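Local coordinates for protein ubiquitin-like-specific protease 2 (Saccharomyces cerevisiae, PDB 5LNB) that acts as a cysteine protease that removes the small ubiquitin-like modifier SUMO from modified proteins, here seen in its catalytic domain, at residues H171-I183 against I192-C204. Sequence-based numbering, arbitrary orientation.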
ATOM      1  N   HIS A 171       9.842 -10.218   8.669  1.00 23.13           N
ATOM      2  CA  HIS A 171       8.586  -9.986   9.377  1.00 27.44           C
ATOM      3  C   HIS A 171       7.744 -11.246   9.482  1.00 27.07           C
ATOM      4  O   HIS A 171       6.520 -11.209   9.367  1.00 28.05           O
ATOM      5  CB  HIS A 171       7.806  -8.862   8.705  1.00 25.19           C
ATOM      6  CG  HIS A 171       8.530  -7.559   8.722  1.00 25.59           C
ATOM      7  ND1 HIS A 171       8.774  -6.862   9.886  1.00 26.92           N
ATOM      8  CD2 HIS A 171       9.098  -6.839   7.725  1.00 25.57           C
ATOM      9  CE1 HIS A 171       9.441  -5.759   9.604  1.00 25.88           C
ATOM     10  NE2 HIS A 171       9.649  -5.719   8.301  1.00 25.59           N
ATOM     11  N   SER A 172       8.389 -12.380   9.743  1.00 29.10           N
ATOM     12  CA  SER A 172       7.662 -13.624   9.975  1.00 28.43           C
ATOM     13  C   SER A 172       6.556 -13.457  11.021  1.00 29.58           C
ATOM     14  O   SER A 172       5.403 -13.853  10.796  1.00 28.83           O
ATOM     15  CB  SER A 172       8.653 -14.707  10.398  1.00 30.57           C
ATOM     16  OG  SER A 172       8.018 -15.958  10.474  1.00 46.45           O
ATOM     17  N   ARG A 173       6.890 -12.875  12.176  1.00 26.01           N
ATOM     18  CA  ARG A 173       5.915 -12.764  13.257  1.00 34.89           C
ATOM     19  C   ARG A 173       4.736 -11.874  12.873  1.00 35.08           C
ATOM     20  O   ARG A 173       3.588 -12.180  13.215  1.00 34.80           O
ATOM     21  CB  ARG A 173       6.581 -12.238  14.525  1.00 42.44           C
ATOM     22  CG  ARG A 173       7.284 -13.300  15.355  1.00 53.86           C
ATOM     23  CD  ARG A 173       7.847 -12.720  16.650  1.00 62.68           C
ATOM     24  NE  ARG A 173       8.893 -11.728  16.400  1.00 71.71           N
ATOM     25  CZ  ARG A 173       8.705 -10.411  16.434  1.00 74.02           C
ATOM     26  NH1 ARG A 173       7.506  -9.918  16.718  1.00 75.68           N
ATOM     27  NH2 ARG A 173       9.717  -9.588  16.185  1.00 71.10           N
ATOM     28  N   GLU A 174       4.994 -10.758  12.180  1.00 25.74           N
ATOM     29  CA  GLU A 174       3.919  -9.831  11.822  1.00 21.97           C
ATOM     30  C   GLU A 174       3.094 -10.310  10.635  1.00 24.14           C
ATOM     31  O   GLU A 174       1.948  -9.885  10.487  1.00 19.55           O
ATOM     32  CB  GLU A 174       4.472  -8.434  11.491  1.00 21.06           C
ATOM     33  CG  GLU A 174       5.184  -7.744  12.641  1.00 31.68           C
ATOM     34  CD  GLU A 174       6.630  -8.198  12.793  1.00 44.05           C
ATOM     35  OE1 GLU A 174       7.358  -8.209  11.778  1.00 48.88           O
ATOM     36  OE2 GLU A 174       7.036  -8.546  13.922  1.00 49.57           O
ATOM     37  N   ILE A 175       3.652 -11.153   9.771  1.00 25.41           N
ATOM     38  CA  ILE A 175       2.890 -11.658   8.639  1.00 27.08           C
ATOM     39  C   ILE A 175       2.058 -12.882   9.006  1.00 29.73           C
ATOM     40  O   ILE A 175       1.099 -13.206   8.289  1.00 25.29           O
ATOM     41  CB  ILE A 175       3.827 -11.978   7.462  1.00 28.20           C
ATOM     42  CG1 ILE A 175       4.456 -10.685   6.931  1.00 25.97           C
ATOM     43  CG2 ILE A 175       3.096 -12.776   6.375  1.00 25.06           C
ATOM     44  CD1 ILE A 175       3.468  -9.596   6.616  1.00 22.19           C
ATOM     45  N   ASP A 176       2.380 -13.559  10.109  1.00 31.73           N
ATOM     46  CA  ASP A 176       1.619 -14.744  10.485  1.00 28.10           C
ATOM     47  C   ASP A 176       0.135 -14.450  10.673  1.00 30.64           C
ATOM     48  O   ASP A 176      -0.683 -15.277  10.250  1.00 32.57           O
ATOM     49  CB  ASP A 176       2.222 -15.381  11.746  1.00 30.26           C
ATOM     50  CG  ASP A 176       1.433 -16.595  12.226  1.00 41.77           C
ATOM     51  OD1 ASP A 176       0.566 -16.437  13.121  1.00 45.72           O
ATOM     52  OD2 ASP A 176       1.653 -17.704  11.682  1.00 40.94           O
ATOM     53  N   PRO A 177      -0.274 -13.337  11.287  1.00 32.31           N
ATOM     54  CA  PRO A 177      -1.715 -13.042  11.352  1.00 29.00           C
ATOM     55  C   PRO A 177      -2.359 -12.949   9.984  1.00 29.88           C
ATOM     56  O   PRO A 177      -3.554 -13.233   9.848  1.00 28.72           O
ATOM     57  CB  PRO A 177      -1.763 -11.696  12.088  1.00 28.50           C
ATOM     58  CG  PRO A 177      -0.515 -11.670  12.899  1.00 32.36           C
ATOM     59  CD  PRO A 177       0.523 -12.394  12.088  1.00 31.99           C
ATOM     60  N   ILE A 178      -1.611 -12.556   8.955  1.00 29.19           N
ATOM     61  CA  ILE A 178      -2.214 -12.472   7.632  1.00 26.86           C
ATOM     62  C   ILE A 178      -2.402 -13.864   7.053  1.00 26.46           C
ATOM     63  O   ILE A 178      -3.394 -14.131   6.364  1.00 27.73           O
ATOM     64  CB  ILE A 178      -1.382 -11.568   6.704  1.00 25.21           C
ATOM     65  CG1 ILE A 178      -1.274 -10.160   7.299  1.00 23.94           C
ATOM     66  CG2 ILE A 178      -2.015 -11.522   5.312  1.00 16.41           C
ATOM     67  CD1 ILE A 178      -0.452  -9.199   6.471  1.00 26.33           C
ATOM     68  N   LYS A 179      -1.466 -14.776   7.326  1.00 25.38           N
ATOM     69  CA  LYS A 179      -1.669 -16.170   6.944  1.00 23.92           C
ATOM     70  C   LYS A 179      -2.961 -16.714   7.542  1.00 24.32           C
ATOM     71  O   LYS A 179      -3.769 -17.338   6.845  1.00 26.25           O
ATOM     72  CB  LYS A 179      -0.483 -17.020   7.383  1.00 24.13           C
ATOM     73  CG  LYS A 179       0.841 -16.629   6.783  1.00 26.70           C
ATOM     74  CD  LYS A 179       1.815 -17.790   6.867  1.00 26.29           C
ATOM     75  CE  LYS A 179       3.200 -17.407   6.366  1.00 25.92           C
ATOM     76  NZ  LYS A 179       4.160 -18.564   6.546  1.00 28.39           N
ATOM     77  N   GLU A 180      -3.175 -16.490   8.841  1.00 25.74           N
ATOM     78  CA  GLU A 180      -4.367 -17.035   9.486  1.00 27.21           C
ATOM     79  C   GLU A 180      -5.630 -16.368   8.959  1.00 31.18           C
ATOM     80  O   GLU A 180      -6.663 -17.027   8.777  1.00 35.73           O
ATOM     81  CB  GLU A 180      -4.254 -16.883  11.004  1.00 31.34           C
ATOM     82  CG  GLU A 180      -3.068 -17.653  11.614  1.00 35.62           C
ATOM     83  CD  GLU A 180      -3.224 -19.184  11.555  1.00 47.73           C
ATOM     84  OE1 GLU A 180      -4.372 -19.690  11.537  1.00 46.91           O
ATOM     85  OE2 GLU A 180      -2.188 -19.886  11.532  1.00 51.35           O
ATOM     86  N   PHE A 181      -5.560 -15.061   8.696  1.00 30.15           N
ATOM     87  CA  PHE A 181      -6.674 -14.363   8.065  1.00 23.59           C
ATOM     88  C   PHE A 181      -7.068 -15.035   6.756  1.00 23.27           C
ATOM     89  O   PHE A 181      -8.252 -15.283   6.502  1.00 24.43           O
ATOM     90  CB  PHE A 181      -6.302 -12.902   7.815  1.00 20.49           C
ATOM     91  CG  PHE A 181      -7.240 -12.208   6.879  1.00 22.62           C
ATOM     92  CD1 PHE A 181      -8.476 -11.756   7.330  1.00 17.77           C
ATOM     93  CD2 PHE A 181      -6.911 -12.045   5.542  1.00 19.82           C
ATOM     94  CE1 PHE A 181      -9.352 -11.126   6.471  1.00 18.86           C
ATOM     95  CE2 PHE A 181      -7.783 -11.415   4.674  1.00 20.67           C
ATOM     96  CZ  PHE A 181      -9.013 -10.955   5.137  1.00 19.62           C
ATOM     97  N   LEU A 182      -6.081 -15.337   5.908  1.00 23.38           N
ATOM     98  CA  LEU A 182      -6.380 -15.925   4.606  1.00 22.01           C
ATOM     99  C   LEU A 182      -7.025 -17.290   4.757  1.00 23.22           C
ATOM    100  O   LEU A 182      -7.910 -17.658   3.977  1.00 21.53           O
ATOM    101  CB  LEU A 182      -5.109 -16.040   3.769  1.00 22.27           C
ATOM    102  CG  LEU A 182      -4.514 -14.712   3.332  1.00 20.27           C
ATOM    103  CD1 LEU A 182      -3.150 -14.934   2.673  1.00 18.00           C
ATOM    104  CD2 LEU A 182      -5.517 -13.980   2.402  1.00 17.51           C
ATOM    105  N   ILE A 183      -6.582 -18.061   5.744  1.00 20.60           N
ATOM    106  CA  ILE A 183      -7.130 -19.393   5.948  1.00 21.83           C
ATOM    107  C   ILE A 183      -8.587 -19.299   6.375  1.00 21.93           C
ATOM    108  O   ILE A 183      -9.452 -20.010   5.853  1.00 24.45           O
ATOM    109  CB  ILE A 183      -6.284 -20.161   6.977  1.00 23.10           C
ATOM    110  CG1 ILE A 183      -4.908 -20.469   6.387  1.00 23.51           C
ATOM    111  CG2 ILE A 183      -6.983 -21.440   7.398  1.00 24.53           C
ATOM    112  CD1 ILE A 183      -3.966 -21.151   7.362  1.00 24.97           C
ATOM    113  N   ILE A 192     -13.366 -23.305   1.452  1.00 33.85           N
ATOM    114  CA  ILE A 192     -12.119 -23.928   1.030  1.00 32.30           C
ATOM    115  C   ILE A 192     -11.251 -24.151   2.259  1.00 30.30           C
ATOM    116  O   ILE A 192     -11.086 -23.249   3.090  1.00 25.23           O
ATOM    117  CB  ILE A 192     -11.390 -23.056  -0.009  1.00 35.93           C
ATOM    118  CG1 ILE A 192     -11.949 -23.312  -1.413  1.00 39.45           C
ATOM    119  CG2 ILE A 192      -9.890 -23.279   0.047  1.00 25.65           C
ATOM    120  CD1 ILE A 192     -11.385 -22.349  -2.459  1.00 38.10           C
ATOM    121  N   GLN A 193     -10.701 -25.351   2.380  1.00 31.66           N
ATOM    122  CA  GLN A 193      -9.725 -25.659   3.417  1.00 36.97           C
ATOM    123  C   GLN A 193      -8.342 -25.313   2.874  1.00 39.69           C
ATOM    124  O   GLN A 193      -7.831 -25.977   1.967  1.00 43.35           O
ATOM    125  CB  GLN A 193      -9.828 -27.124   3.838  1.00 37.29           C
ATOM    126  CG  GLN A 193     -11.041 -27.424   4.703  1.00 43.51           C
ATOM    127  CD  GLN A 193     -11.169 -28.902   5.023  1.00 60.36           C
ATOM    128  OE1 GLN A 193     -11.547 -29.704   4.166  1.00 66.84           O
ATOM    129  NE2 GLN A 193     -10.845 -29.273   6.258  1.00 65.28           N
ATOM    130  N   LEU A 194      -7.749 -24.255   3.405  1.00 35.23           N
ATOM    131  CA  LEU A 194      -6.487 -23.736   2.905  1.00 33.67           C
ATOM    132  C   LEU A 194      -5.379 -24.084   3.888  1.00 34.56           C
ATOM    133  O   LEU A 194      -5.473 -23.761   5.078  1.00 29.68           O
ATOM    134  CB  LEU A 194      -6.565 -22.225   2.697  1.00 30.06           C
ATOM    135  CG  LEU A 194      -5.300 -21.616   2.101  1.00 33.16           C
ATOM    136  CD1 LEU A 194      -5.022 -22.258   0.741  1.00 35.32           C
ATOM    137  CD2 LEU A 194      -5.454 -20.111   1.980  1.00 26.89           C
ATOM    138  N   ASP A 195      -4.339 -24.744   3.389  1.00 36.06           N
ATOM    139  CA  ASP A 195      -3.240 -25.181   4.238  1.00 46.20           C
ATOM    140  C   ASP A 195      -2.244 -24.041   4.444  1.00 43.75           C
ATOM    141  O   ASP A 195      -1.788 -23.417   3.480  1.00 39.80           O
ATOM    142  CB  ASP A 195      -2.544 -26.392   3.620  1.00 60.27           C
ATOM    143  CG  ASP A 195      -1.977 -27.325   4.662  1.00 78.65           C
ATOM    144  OD1 ASP A 195      -1.826 -26.879   5.819  1.00 82.18           O
ATOM    145  OD2 ASP A 195      -1.686 -28.500   4.333  1.00 84.77           O
ATOM    146  N   LYS A 196      -1.916 -23.768   5.709  1.00 36.75           N
ATOM    147  CA  LYS A 196      -0.951 -22.720   6.021  1.00 34.11           C
ATOM    148  C   LYS A 196       0.369 -22.927   5.281  1.00 33.36           C
ATOM    149  O   LYS A 196       1.018 -21.954   4.879  1.00 29.14           O
ATOM    150  CB  LYS A 196      -0.720 -22.669   7.531  1.00 36.68           C
ATOM    151  CG  LYS A 196      -0.001 -21.422   8.041  1.00 33.97           C
ATOM    152  CD  LYS A 196      -0.219 -21.296   9.542  1.00 38.83           C
ATOM    153  CE  LYS A 196       0.548 -20.142  10.137  1.00 44.32           C
ATOM    154  NZ  LYS A 196       0.200 -19.942  11.579  1.00 47.28           N
ATOM    155  N   THR A 197       0.792 -24.180   5.092  1.00 30.57           N
ATOM    156  CA  THR A 197       2.060 -24.396   4.399  1.00 44.25           C
ATOM    157  C   THR A 197       1.988 -24.029   2.923  1.00 39.87           C
ATOM    158  O   THR A 197       3.035 -23.960   2.269  1.00 36.79           O
ATOM    159  CB  THR A 197       2.530 -25.848   4.544  1.00 41.65           C
ATOM    160  OG1 THR A 197       1.612 -26.719   3.879  1.00 49.67           O
ATOM    161  CG2 THR A 197       2.611 -26.232   6.003  1.00 36.44           C
ATOM    162  N   GLN A 198       0.790 -23.795   2.390  1.00 34.69           N
ATOM    163  CA  GLN A 198       0.616 -23.253   1.048  1.00 35.18           C
ATOM    164  C   GLN A 198       0.863 -21.753   0.984  1.00 35.03           C
ATOM    165  O   GLN A 198       0.904 -21.192  -0.117  1.00 38.55           O
ATOM    166  CB  GLN A 198      -0.801 -23.535   0.548  1.00 42.36           C
ATOM    167  CG  GLN A 198      -0.955 -24.705  -0.392  1.00 51.61           C
ATOM    168  CD  GLN A 198      -2.391 -24.816  -0.906  1.00 58.43           C
ATOM    169  OE1 GLN A 198      -3.287 -25.284  -0.195  1.00 59.62           O
ATOM    170  NE2 GLN A 198      -2.618 -24.359  -2.135  1.00 57.41           N
ATOM    171  N   ILE A 199       1.021 -21.093   2.128  1.00 34.34           N
ATOM    172  CA  ILE A 199       1.146 -19.642   2.204  1.00 31.79           C
ATOM    173  C   ILE A 199       2.567 -19.311   2.642  1.00 31.84           C
ATOM    174  O   ILE A 199       3.006 -19.723   3.725  1.00 30.63           O
ATOM    175  CB  ILE A 199       0.106 -19.045   3.165  1.00 30.81           C
ATOM    176  CG1 ILE A 199      -1.285 -19.616   2.850  1.00 24.22           C
ATOM    177  CG2 ILE A 199       0.103 -17.520   3.091  1.00 27.27           C
ATOM    178  CD1 ILE A 199      -2.340 -19.138   3.775  1.00 24.15           C
ATOM    179  N   LYS A 200       3.281 -18.567   1.803  1.00 28.73           N
ATOM    180  CA  LYS A 200       4.695 -18.290   2.008  1.00 30.66           C
ATOM    181  C   LYS A 200       4.912 -16.787   2.064  1.00 29.02           C
ATOM    182  O   LYS A 200       4.525 -16.063   1.139  1.00 27.81           O
ATOM    183  CB  LYS A 200       5.542 -18.917   0.899  1.00 35.73           C
ATOM    184  CG  LYS A 200       5.508 -20.439   0.899  1.00 49.78           C
ATOM    185  CD  LYS A 200       5.889 -21.004   2.271  1.00 57.69           C
ATOM    186  CE  LYS A 200       5.779 -22.528   2.324  1.00 60.46           C
ATOM    187  NZ  LYS A 200       5.808 -23.019   3.732  1.00 59.39           N
ATOM    188  N   MET A 201       5.514 -16.322   3.154  1.00 27.78           N
ATOM    189  CA  MET A 201       6.041 -14.970   3.186  1.00 26.07           C
ATOM    190  C   MET A 201       7.344 -14.937   2.398  1.00 30.39           C
ATOM    191  O   MET A 201       8.224 -15.777   2.615  1.00 29.20           O
ATOM    192  CB  MET A 201       6.273 -14.502   4.621  1.00 26.61           C
ATOM    193  CG  MET A 201       6.859 -13.091   4.662  1.00 26.82           C
ATOM    194  SD  MET A 201       7.580 -12.585   6.235  1.00 30.59           S
ATOM    195  CE  MET A 201       8.978 -13.705   6.376  1.00 34.91           C
ATOM    196  N   LYS A 202       7.458 -13.991   1.468  1.00 27.58           N
ATOM    197  CA  LYS A 202       8.680 -13.798   0.698  1.00 28.20           C
ATOM    198  C   LYS A 202       9.220 -12.411   1.015  1.00 25.19           C
ATOM    199  O   LYS A 202       8.538 -11.410   0.773  1.00 25.30           O
ATOM    200  CB  LYS A 202       8.424 -13.961  -0.802  1.00 35.72           C
ATOM    201  CG  LYS A 202       7.785 -15.297  -1.197  1.00 41.49           C
ATOM    202  CD  LYS A 202       8.796 -16.436  -1.262  1.00 47.50           C
ATOM    203  CE  LYS A 202       8.126 -17.733  -1.689  1.00 60.60           C
ATOM    204  NZ  LYS A 202       9.053 -18.915  -1.696  1.00 69.97           N
ATOM    205  N   THR A 203      10.419 -12.358   1.591  1.00 26.92           N
ATOM    206  CA  THR A 203      11.083 -11.103   1.939  1.00 27.96           C
ATOM    207  C   THR A 203      11.636 -10.495   0.660  1.00 28.52           C
ATOM    208  O   THR A 203      12.556 -11.051   0.055  1.00 34.55           O
ATOM    209  CB  THR A 203      12.198 -11.350   2.958  1.00 28.40           C
ATOM    210  OG1 THR A 203      11.631 -11.774   4.201  1.00 33.93           O
ATOM    211  CG2 THR A 203      13.024 -10.086   3.193  1.00 23.34           C
ATOM    212  N   CYS A 204      11.080  -9.372   0.238  1.00 25.78           N
ATOM    213  CA  CYS A 204      11.458  -8.849  -1.064  1.00 27.53           C
ATOM    214  C   CYS A 204      12.373  -7.648  -0.918  1.00 24.72           C
ATOM    215  O   CYS A 204      12.030  -6.700  -0.203  1.00 26.40           O
ATOM    216  CB  CYS A 204      10.211  -8.469  -1.869  1.00 25.21           C
ATOM    217  SG  CYS A 204       9.130  -9.882  -2.161  1.00 24.62           S
TER
HETATM  218  O   HOH W   1       9.937 -10.133   5.707  1.00 23.31           O
HETATM  219  O   HOH W   2       6.576 -18.377   5.138  1.00 39.71           O
HETATM  220  O   HOH W   3       4.019 -21.557   5.755  1.00 41.47           O
HETATM  221  O   HOH W   4      -9.445 -22.433   5.055  1.00 22.25           O
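The ammonium group of K196 sits between two carboxylates on successive turns of helix 172-190, forming a salt bridge with D176 OD2 (NZ to OD2 2.7 Å) and another with E180 OE2, modelled at an implausibly short 2.4 Å from NZ, so that its exact geometry is doubtful. The D176 oxygen is met through its syn lone pair; CG of D176 lies anti to the backbone N (chi1 178°), which swings the carboxylate across the extended lysine chain at about a right angle. With a leucine in place of D176, K196 NZ would probably lose one of the two carboxylates that balance its charge. K179, pointing toward the strand, runs past I199 in the opposite direction, and its NZ makes a weak hydrogen bond to I199 O (3.3 Å). Two waters reinforce this end: one joins K179 NZ to M201 N, the other accepts from both K179 NZ and K200 NZ, probably easing the closeness of these ammonium groups, while donating to I199 O.

These contacts close a beta-alpha-beta unit of the Ulp1-type catalytic domain, in which helix 172-190 connects strand 159-164 to the parallel edge strand 199-203 and packs against the sheet; the axes of its 172-183 part and of strand 199-203 run at 149°, closer to antiparallel than to parallel.

Apolar packing fills the interface beneath. I183 lays CD1 on K196 CB (3.6 Å) and CG1 against I199 CD1 (3.9 Å), while L182 CB meets the same methyl. Toward the helix start, M201 crosses I175 at about a right angle, SD 3.7 Å from I175 CG1; its chain bends at chi3 (66°), bringing CE beside S172 N. There, a water spans H171 N and T203 OG1, and H171 itself hydrogen-bonds D165 through NE2.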